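PDB 3I16: aluminum resistance protein from Clostridium novyi, which probably acts as a pyridoxal-5'-phosphate-dependent carbon-sulfur lyase of the methionine gamma-lyase family, with a presumed role in aluminum resistance. Local coordinates for residues 165-170 with 203-208; 79-84 with 289-294. All blocks are in the same frame, centred on the assembly; numbering follows the deposited sequence. Where two conformers were deposited one is given.

Contact 1: residues 165-170 with 203-208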
ATOM      1  N   GLU B 165      22.414 -10.188  45.228  1.00 15.32           N
ATOM      2  CA  GLU B 165      22.987 -11.292  45.993  1.00 16.10           C
ATOM      3  C   GLU B 165      22.301 -12.606  45.656  1.00 14.26           C
ATOM      4  O   GLU B 165      22.962 -13.623  45.505  1.00 14.56           O
ATOM      5  CB  GLU B 165      22.927 -11.018  47.496  1.00 18.49           C
ATOM      6  CG  GLU B 165      23.646  -9.710  47.887  1.00 29.01           C
ATOM      7  CD  GLU B 165      23.899  -9.565  49.374  1.00 38.73           C
ATOM      8  OE1 GLU B 165      23.534 -10.476  50.154  1.00 46.28           O
ATOM      9  OE2 GLU B 165      24.482  -8.524  49.765  1.00 51.18           O
ATOM     10  N   GLU B 166      20.978 -12.595  45.508  1.00 13.46           N
ATOM     11  CA  GLU B 166      20.258 -13.816  45.144  1.00 12.55           C
ATOM     12  C   GLU B 166      20.565 -14.221  43.686  1.00 13.25           C
ATOM     13  O   GLU B 166      20.737 -15.406  43.396  1.00 13.12           O
ATOM     14  CB  GLU B 166      18.750 -13.631  45.384  1.00 13.14           C
ATOM     15  CG  GLU B 166      17.913 -14.907  45.237  1.00 13.28           C
ATOM     16  CD  GLU B 166      18.265 -15.979  46.251  1.00 21.50           C
ATOM     17  OE1 GLU B 166      18.894 -15.656  47.288  1.00 20.06           O
ATOM     18  OE2 GLU B 166      17.895 -17.150  46.024  1.00 26.13           O
ATOM     19  N   ILE B 167      20.637 -13.245  42.776  1.00 13.03           N
ATOM     20  CA  ILE B 167      20.981 -13.526  41.371  1.00 13.22           C
ATOM     21  C   ILE B 167      22.316 -14.282  41.323  1.00 15.02           C
ATOM     22  O   ILE B 167      22.422 -15.371  40.745  1.00 14.02           O
ATOM     23  CB  ILE B 167      21.039 -12.225  40.521  1.00 14.27           C
ATOM     24  CG1 ILE B 167      19.631 -11.651  40.317  1.00 11.87           C
ATOM     25  CG2 ILE B 167      21.661 -12.486  39.140  1.00  8.03           C
ATOM     26  CD1 ILE B 167      19.618 -10.285  39.763  1.00  6.41           C
ATOM     27  N   GLU B 168      23.333 -13.716  41.962  1.00 17.07           N
ATOM     28  CA  GLU B 168      24.642 -14.368  42.059  1.00 17.66           C
ATOM     29  C   GLU B 168      24.559 -15.804  42.581  1.00 18.20           C
ATOM     30  O   GLU B 168      25.149 -16.720  41.999  1.00 16.11           O
ATOM     31  CB  GLU B 168      25.551 -13.578  42.991  1.00 19.51           C
ATOM     32  CG  GLU B 168      26.040 -12.282  42.398  1.00 21.20           C
ATOM     33  CD  GLU B 168      26.918 -11.496  43.354  1.00 27.95           C
ATOM     34  OE1 GLU B 168      27.303 -12.053  44.398  1.00 33.76           O
ATOM     35  OE2 GLU B 168      27.206 -10.314  43.065  1.00 35.77           O
ATOM     36  N   LYS B 169      23.851 -15.984  43.696  1.00 17.97           N
ATOM     37  CA  LYS B 169      23.683 -17.318  44.299  1.00 18.03           C
ATOM     38  C   LYS B 169      23.022 -18.310  43.346  1.00 15.61           C
ATOM     39  O   LYS B 169      23.421 -19.468  43.274  1.00 16.03           O
ATOM     40  CB  LYS B 169      22.856 -17.234  45.584  1.00 17.45           C
ATOM     41  CG  LYS B 169      22.507 -18.593  46.224  1.00 19.89           C
ATOM     42  CD  LYS B 169      21.675 -18.394  47.500  1.00 26.36           C
ATOM     43  CE  LYS B 169      21.452 -19.699  48.258  1.00 29.29           C
ATOM     44  NZ  LYS B 169      20.848 -20.758  47.402  1.00 34.73           N
ATOM     45  N   VAL B 170      21.999 -17.868  42.631  1.00 15.35           N
ATOM     46  CA  VAL B 170      21.292 -18.756  41.701  1.00 14.86           C
ATOM     47  C   VAL B 170      22.188 -19.135  40.523  1.00 14.28           C
ATOM     48  O   VAL B 170      22.272 -20.312  40.160  1.00 14.77           O
ATOM     49  CB  VAL B 170      19.945 -18.148  41.278  1.00 15.80           C
ATOM     50  CG1 VAL B 170      19.314 -18.964  40.136  1.00 13.27           C
ATOM     51  CG2 VAL B 170      19.020 -18.060  42.528  1.00  7.53           C
ATOM     52  N   VAL B 203      23.595  -6.464  34.770  1.00 10.38           N
ATOM     53  CA  VAL B 203      24.548  -6.983  33.776  1.00 11.27           C
ATOM     54  C   VAL B 203      25.920  -7.204  34.401  1.00 13.35           C
ATOM     55  O   VAL B 203      26.472  -8.326  34.308  1.00 13.88           O
ATOM     56  CB  VAL B 203      24.622  -6.103  32.533  1.00  7.79           C
ATOM     57  CG1 VAL B 203      25.680  -6.625  31.569  1.00 16.93           C
ATOM     58  CG2 VAL B 203      23.260  -6.065  31.875  1.00 11.10           C
ATOM     59  N   ASP B 204      26.457  -6.183  35.075  1.00 13.25           N
ATOM     60  CA  ASP B 204      27.766  -6.331  35.739  1.00 15.68           C
ATOM     61  C   ASP B 204      27.809  -7.506  36.722  1.00 15.76           C
ATOM     62  O   ASP B 204      28.789  -8.243  36.792  1.00 15.25           O
ATOM     63  CB  ASP B 204      28.172  -5.040  36.460  1.00 15.79           C
ATOM     64  CG  ASP B 204      28.456  -3.917  35.505  1.00 16.75           C
ATOM     65  OD1 ASP B 204      28.532  -4.181  34.296  1.00 19.18           O
ATOM     66  OD2 ASP B 204      28.608  -2.773  35.957  1.00 21.66           O
ATOM     67  N   CYS B 205      26.734  -7.682  37.465  1.00 15.21           N
ATOM     68  CA  CYS B 205      26.643  -8.770  38.416  1.00 15.09           C
ATOM     69  C   CYS B 205      26.669 -10.152  37.726  1.00 14.09           C
ATOM     70  O   CYS B 205      27.411 -11.067  38.134  1.00 12.70           O
ATOM     71  CB  CYS B 205      25.353  -8.580  39.211  1.00 17.30           C
ATOM     72  SG  CYS B 205      24.940  -9.885  40.321  1.00 21.40           S
ATOM     73  N   VAL B 206      25.852 -10.304  36.694  1.00 12.97           N
ATOM     74  CA  VAL B 206      25.759 -11.574  35.958  1.00 12.59           C
ATOM     75  C   VAL B 206      27.088 -11.958  35.282  1.00 13.91           C
ATOM     76  O   VAL B 206      27.570 -13.090  35.427  1.00 11.32           O
ATOM     77  CB  VAL B 206      24.633 -11.518  34.897  1.00 10.98           C
ATOM     78  CG1 VAL B 206      24.698 -12.733  33.927  1.00 15.73           C
ATOM     79  CG2 VAL B 206      23.274 -11.415  35.572  1.00 10.04           C
ATOM     80  N   LYS B 207      27.657 -11.009  34.531  1.00 14.37           N
ATOM     81  CA  LYS B 207      28.905 -11.205  33.812  1.00 14.61           C
ATOM     82  C   LYS B 207      30.078 -11.500  34.768  1.00 15.18           C
ATOM     83  O   LYS B 207      31.041 -12.174  34.405  1.00 14.59           O
ATOM     84  CB  LYS B 207      29.234  -9.970  32.970  1.00 14.49           C
ATOM     85  CG  LYS B 207      28.257  -9.620  31.855  1.00 15.75           C
ATOM     86  CD  LYS B 207      28.250 -10.627  30.759  1.00 19.03           C
ATOM     87  CE  LYS B 207      27.309 -10.192  29.656  1.00 17.55           C
ATOM     88  NZ  LYS B 207      27.303 -11.167  28.549  1.00 18.58           N
ATOM     89  N   ASN B 208      30.002 -10.983  35.990  1.00 16.18           N
ATOM     90  CA  ASN B 208      31.041 -11.266  36.983  1.00 16.52           C
ATOM     91  C   ASN B 208      31.024 -12.732  37.427  1.00 15.95           C
ATOM     92  O   ASN B 208      32.036 -13.229  37.906  1.00 15.80           O
ATOM     93  CB  ASN B 208      30.917 -10.354  38.205  1.00 17.05           C
ATOM     94  CG  ASN B 208      32.026 -10.584  39.195  1.00 19.84           C
ATOM     95  OD1 ASN B 208      33.209 -10.495  38.843  1.00 27.96           O
ATOM     96  ND2 ASN B 208      31.664 -10.900  40.438  1.00 20.44           N
TER
HETATM   97  O   HOH W   1      28.588 -10.855  40.707  1.00 17.65           O
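Apolar packing of Ile167 on Val206, and a close approach of the Glu168 CG methylene to Cys205 SG, join two neighbouring helices on one side of the mixed seven-stranded sheet of the PLP-binding domain. The segments 165-170 and 203-208 run at 25° to each other, their axes approaching to 9.6 Å. On the sheet-facing side, the CG2 methyl of Ile167 meets CG2 of Val206 at 4.1 Å, the two branched side chains crossing at a slant. Val206 also rests on Val180 and Cys215, residues of two adjacent parallel strands. Beside this pair, Cys205 SG, anti to its own backbone N (chi1 174°), reaches across to the aliphatic part of Glu168 and lies 3.4 Å from its CG.

The polar part is carried by one water. Glu168 runs extended past CG, which brings OE2 to the water at 2.8 Å, in a weak bond donated by the water. The same water donates to the backbone Cys205 O at 2.8 Å and accepts from Asn208 ND2 at 3.1 Å, so both helices hold it. The chemistry thus divides in two: the methyls and sulfur pack the helices together, while the carboxylate, which reaches the second helix through water, probably keeps its charge on the partly exposed side.

Contact 2: residues 79-84 with 289-294. With EDO (1,2-ethanediol), chain M.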
ATOM      1  N   ASP B  79      17.922  -1.845   9.490  1.00 13.60           N
ATOM      2  CA  ASP B  79      18.570  -2.630  10.530  1.00 13.99           C
ATOM      3  C   ASP B  79      19.877  -1.945  10.969  1.00 13.02           C
ATOM      4  O   ASP B  79      20.160  -1.838  12.175  1.00 11.09           O
ATOM      5  CB  ASP B  79      18.868  -4.048  10.068  1.00 14.13           C
ATOM      6  CG  ASP B  79      17.618  -4.901   9.897  1.00 18.48           C
ATOM      7  OD1 ASP B  79      16.511  -4.522  10.344  1.00 15.48           O
ATOM      8  OD2 ASP B  79      17.741  -5.968   9.267  1.00 16.68           O
ATOM      9  N   ALA B  80      20.624  -1.440   9.992  1.00 10.58           N
ATOM     10  CA  ALA B  80      21.887  -0.751  10.246  1.00  9.69           C
ATOM     11  C   ALA B  80      21.675   0.539  11.003  1.00 11.32           C
ATOM     12  O   ALA B  80      22.454   0.867  11.903  1.00 11.31           O
ATOM     13  CB  ALA B  80      22.645  -0.487   8.909  1.00  8.08           C
ATOM     14  N   VAL B  81      20.637   1.291  10.634  1.00 11.96           N
ATOM     15  CA  VAL B  81      20.311   2.524  11.369  1.00 12.85           C
ATOM     16  C   VAL B  81      19.962   2.203  12.830  1.00 13.10           C
ATOM     17  O   VAL B  81      20.427   2.892  13.742  1.00 12.80           O
ATOM     18  CB  VAL B  81      19.163   3.319  10.703  1.00 12.37           C
ATOM     19  CG1 VAL B  81      18.675   4.445  11.606  1.00  9.12           C
ATOM     20  CG2 VAL B  81      19.616   3.873   9.349  1.00  8.66           C
ATOM     21  N   TYR B  82      19.142   1.169  13.046  1.00 12.21           N
ATOM     22  CA  TYR B  82      18.753   0.764  14.407  1.00 11.91           C
ATOM     23  C   TYR B  82      19.986   0.382  15.243  1.00 13.27           C
ATOM     24  O   TYR B  82      20.102   0.759  16.415  1.00 12.01           O
ATOM     25  CB  TYR B  82      17.755  -0.411  14.395  1.00 10.79           C
ATOM     26  CG  TYR B  82      16.297  -0.050  14.568  1.00 11.66           C
ATOM     27  CD1 TYR B  82      15.619   0.698  13.620  1.00 12.89           C
ATOM     28  CD2 TYR B  82      15.576  -0.511  15.670  1.00 17.34           C
ATOM     29  CE1 TYR B  82      14.281   1.034  13.800  1.00 11.53           C
ATOM     30  CE2 TYR B  82      14.222  -0.192  15.852  1.00 13.85           C
ATOM     31  CZ  TYR B  82      13.582   0.566  14.907  1.00 14.99           C
ATOM     32  OH  TYR B  82      12.247   0.867  15.058  1.00 14.21           O
ATOM     33  N   ALA B  83      20.881  -0.377  14.625  1.00 12.07           N
ATOM     34  CA  ALA B  83      22.120  -0.841  15.254  1.00 12.39           C
ATOM     35  C   ALA B  83      23.017   0.323  15.691  1.00 13.91           C
ATOM     36  O   ALA B  83      23.569   0.298  16.804  1.00 10.66           O
ATOM     37  CB  ALA B  83      22.853  -1.819  14.333  1.00 10.79           C
ATOM     38  N   ARG B  84      23.099   1.366  14.855  1.00 14.33           N
ATOM     39  CA  ARG B  84      23.815   2.575  15.237  1.00 15.10           C
ATOM     40  C   ARG B  84      23.131   3.308  16.388  1.00 15.31           C
ATOM     41  O   ARG B  84      23.814   3.772  17.299  1.00 15.12           O
ATOM     42  CB  ARG B  84      23.978   3.528  14.060  1.00 14.48           C
ATOM     43  CG  ARG B  84      25.005   3.055  13.062  1.00 17.60           C
ATOM     44  CD  ARG B  84      25.043   3.958  11.865  1.00 18.40           C
ATOM     45  NE  ARG B  84      25.990   3.444  10.883  1.00 19.49           N
ATOM     46  CZ  ARG B  84      27.299   3.665  10.918  1.00 19.02           C
ATOM     47  NH1 ARG B  84      27.851   4.413  11.878  1.00 17.57           N
ATOM     48  NH2 ARG B  84      28.066   3.145   9.971  1.00 22.26           N
ATOM     49  N   SER B 289       7.504   4.314   6.521  1.00 13.92           N
ATOM     50  CA  SER B 289       6.851   4.692   7.775  1.00 15.03           C
ATOM     51  C   SER B 289       7.664   4.223   8.978  1.00 15.68           C
ATOM     52  O   SER B 289       7.571   4.814  10.079  1.00 14.96           O
ATOM     53  CB  SER B 289       5.417   4.136   7.835  1.00 15.68           C
ATOM     54  OG  SER B 289       5.438   2.723   7.950  1.00 24.51           O
HETATM   55  N   MSE B 290       8.444   3.155   8.797  1.00 14.49           N
HETATM   56  CA  MSE B 290       9.299   2.672   9.891  0.50 14.95           C
HETATM   57  C   MSE B 290      10.485   3.595  10.103  1.00 14.21           C
HETATM   58  O   MSE B 290      10.842   3.890  11.253  1.00 14.29           O
HETATM   59  CB  MSE B 290       9.753   1.245   9.674  0.50 14.23           C
HETATM   60  CG  MSE B 290       8.688   0.254  10.049  0.50 15.48           C
HETATM   61 SE   MSE B 290       9.323  -1.518   9.745  0.38 16.62          SE
HETATM   62  CE  MSE B 290       8.798  -1.719   7.875  0.50 18.04           C
ATOM     63  N   TYR B 291      11.083   4.064   9.012  1.00 14.55           N
ATOM     64  CA  TYR B 291      12.176   5.042   9.099  1.00 15.64           C
ATOM     65  C   TYR B 291      11.636   6.350   9.708  1.00 15.41           C
ATOM     66  O   TYR B 291      12.201   6.919  10.675  1.00 15.45           O
ATOM     67  CB  TYR B 291      12.741   5.400   7.719  1.00 15.36           C
ATOM     68  CG  TYR B 291      13.744   4.438   7.093  1.00 14.55           C
ATOM     69  CD1 TYR B 291      15.067   4.422   7.520  1.00 13.93           C
ATOM     70  CD2 TYR B 291      13.398   3.610   6.026  1.00 15.23           C
ATOM     71  CE1 TYR B 291      16.002   3.584   6.941  1.00 12.86           C
ATOM     72  CE2 TYR B 291      14.332   2.748   5.446  1.00 18.67           C
ATOM     73  CZ  TYR B 291      15.641   2.749   5.914  1.00 17.30           C
ATOM     74  OH  TYR B 291      16.614   1.933   5.353  1.00 14.18           O
ATOM     75  N   GLN B 292      10.535   6.831   9.137  1.00 15.03           N
ATOM     76  CA  GLN B 292       9.974   8.096   9.598  1.00 15.52           C
ATOM     77  C   GLN B 292       9.555   8.050  11.076  1.00 14.63           C
ATOM     78  O   GLN B 292       9.767   9.012  11.817  1.00 13.84           O
ATOM     79  CB  GLN B 292       8.825   8.562   8.710  1.00 15.07           C
ATOM     80  CG  GLN B 292       8.535  10.044   8.923  1.00 20.01           C
ATOM     81  CD  GLN B 292       7.516  10.626   7.995  1.00 19.98           C
ATOM     82  OE1 GLN B 292       6.933   9.931   7.164  1.00 20.32           O
ATOM     83  NE2 GLN B 292       7.293  11.940   8.125  1.00 20.29           N
ATOM     84  N   GLY B 293       8.994   6.912  11.491  1.00 14.60           N
ATOM     85  CA  GLY B 293       8.595   6.691  12.870  1.00 13.77           C
ATOM     86  C   GLY B 293       9.768   6.721  13.833  1.00 13.80           C
ATOM     87  O   GLY B 293       9.684   7.323  14.899  1.00 12.75           O
ATOM     88  N   LEU B 294      10.874   6.081  13.465  1.00 14.16           N
ATOM     89  CA  LEU B 294      12.080   6.119  14.319  1.00 12.17           C
ATOM     90  C   LEU B 294      12.555   7.555  14.507  1.00 12.95           C
ATOM     91  O   LEU B 294      12.965   7.968  15.611  1.00 13.89           O
ATOM     92  CB  LEU B 294      13.224   5.308  13.691  1.00 14.90           C
ATOM     93  CG  LEU B 294      14.605   5.392  14.357  1.00 11.24           C
ATOM     94  CD1 LEU B 294      14.523   4.904  15.790  1.00 10.04           C
ATOM     95  CD2 LEU B 294      15.625   4.602  13.558  1.00 13.17           C
TER
HETATM   96  C1  EDO M 430       3.797   8.492   6.129  1.00 48.05           C
HETATM   97  O1  EDO M 430       3.606   8.739   4.720  1.00 43.04           O
HETATM   98  C2  EDO M 430       4.944   7.525   6.399  1.00 46.62           C
HETATM   99  O2  EDO M 430       6.142   7.976   5.761  1.00 44.22           O
HETATM  100  O   HOH W   2      10.664   2.677  13.802  1.00 13.07           O
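Leu294 CG stands anti to the backbone N (chi1 172°) and Val81 CG1 does likewise (chi1 170°), a setting that brings Leu294 CD2 and Val81 CG1 together between helices 73-86 and 287-318. In this probable fold-type I (aspartate aminotransferase-like) PLP enzyme, the contact packs the long helix 287-318 against a helix beside the edge strand 90-94 of the mixed sheet. The two short segments run almost parallel, at 17°, but their axes are 11.5 Å apart, and large side chains fill the distance.

Leu294 CD2 is the methyl shared by both neighbours. It lies 3.6 Å from Val81 CG1, and it also approaches the Tyr82 ring obliquely, 3.8 Å from CE1. A turn earlier, Val81 CG2 touches the edge of the Tyr291 ring, near its plane, at CE1 (4.4 Å). Helix 17-54 closes over the group, with Val48 against Leu294 and Ala51 and Phe52 against Val81, while Tyr82 also meets the ring of Tyr256.

On another side of helix 287-318, Gln292 NE2 is hydrogen-bonded to Gly249 O of the second subunit. The phenol of Tyr82 is tied to the other helix by a water lying in its ring plane: OH donates to this water at 2.7 Å, and the water donates to the backbone Met290 O at 2.8 Å.

Both contacts illustrate how near-parallel helices are joined by apolar side chains plus a single bridging water, yet they serve different parts of the fold. Contact 1 links segments 33 residues apart and is nested along the chain inside the much longer loop closed by contact 2, whose segments lie 205 residues apart. Their centres are 33 Å apart and their nearest atoms about 16 Å, so they do not touch. Contact 2 lies nearer the cofactor: the Tyr82 side chain is about 13 Å from the bound PLP and also about 12 Å from Gly100, a PLP-binding residue. Contact 1 lies away from the annotated sites and touches no other subunit, whereas contact 2 borders the second subunit.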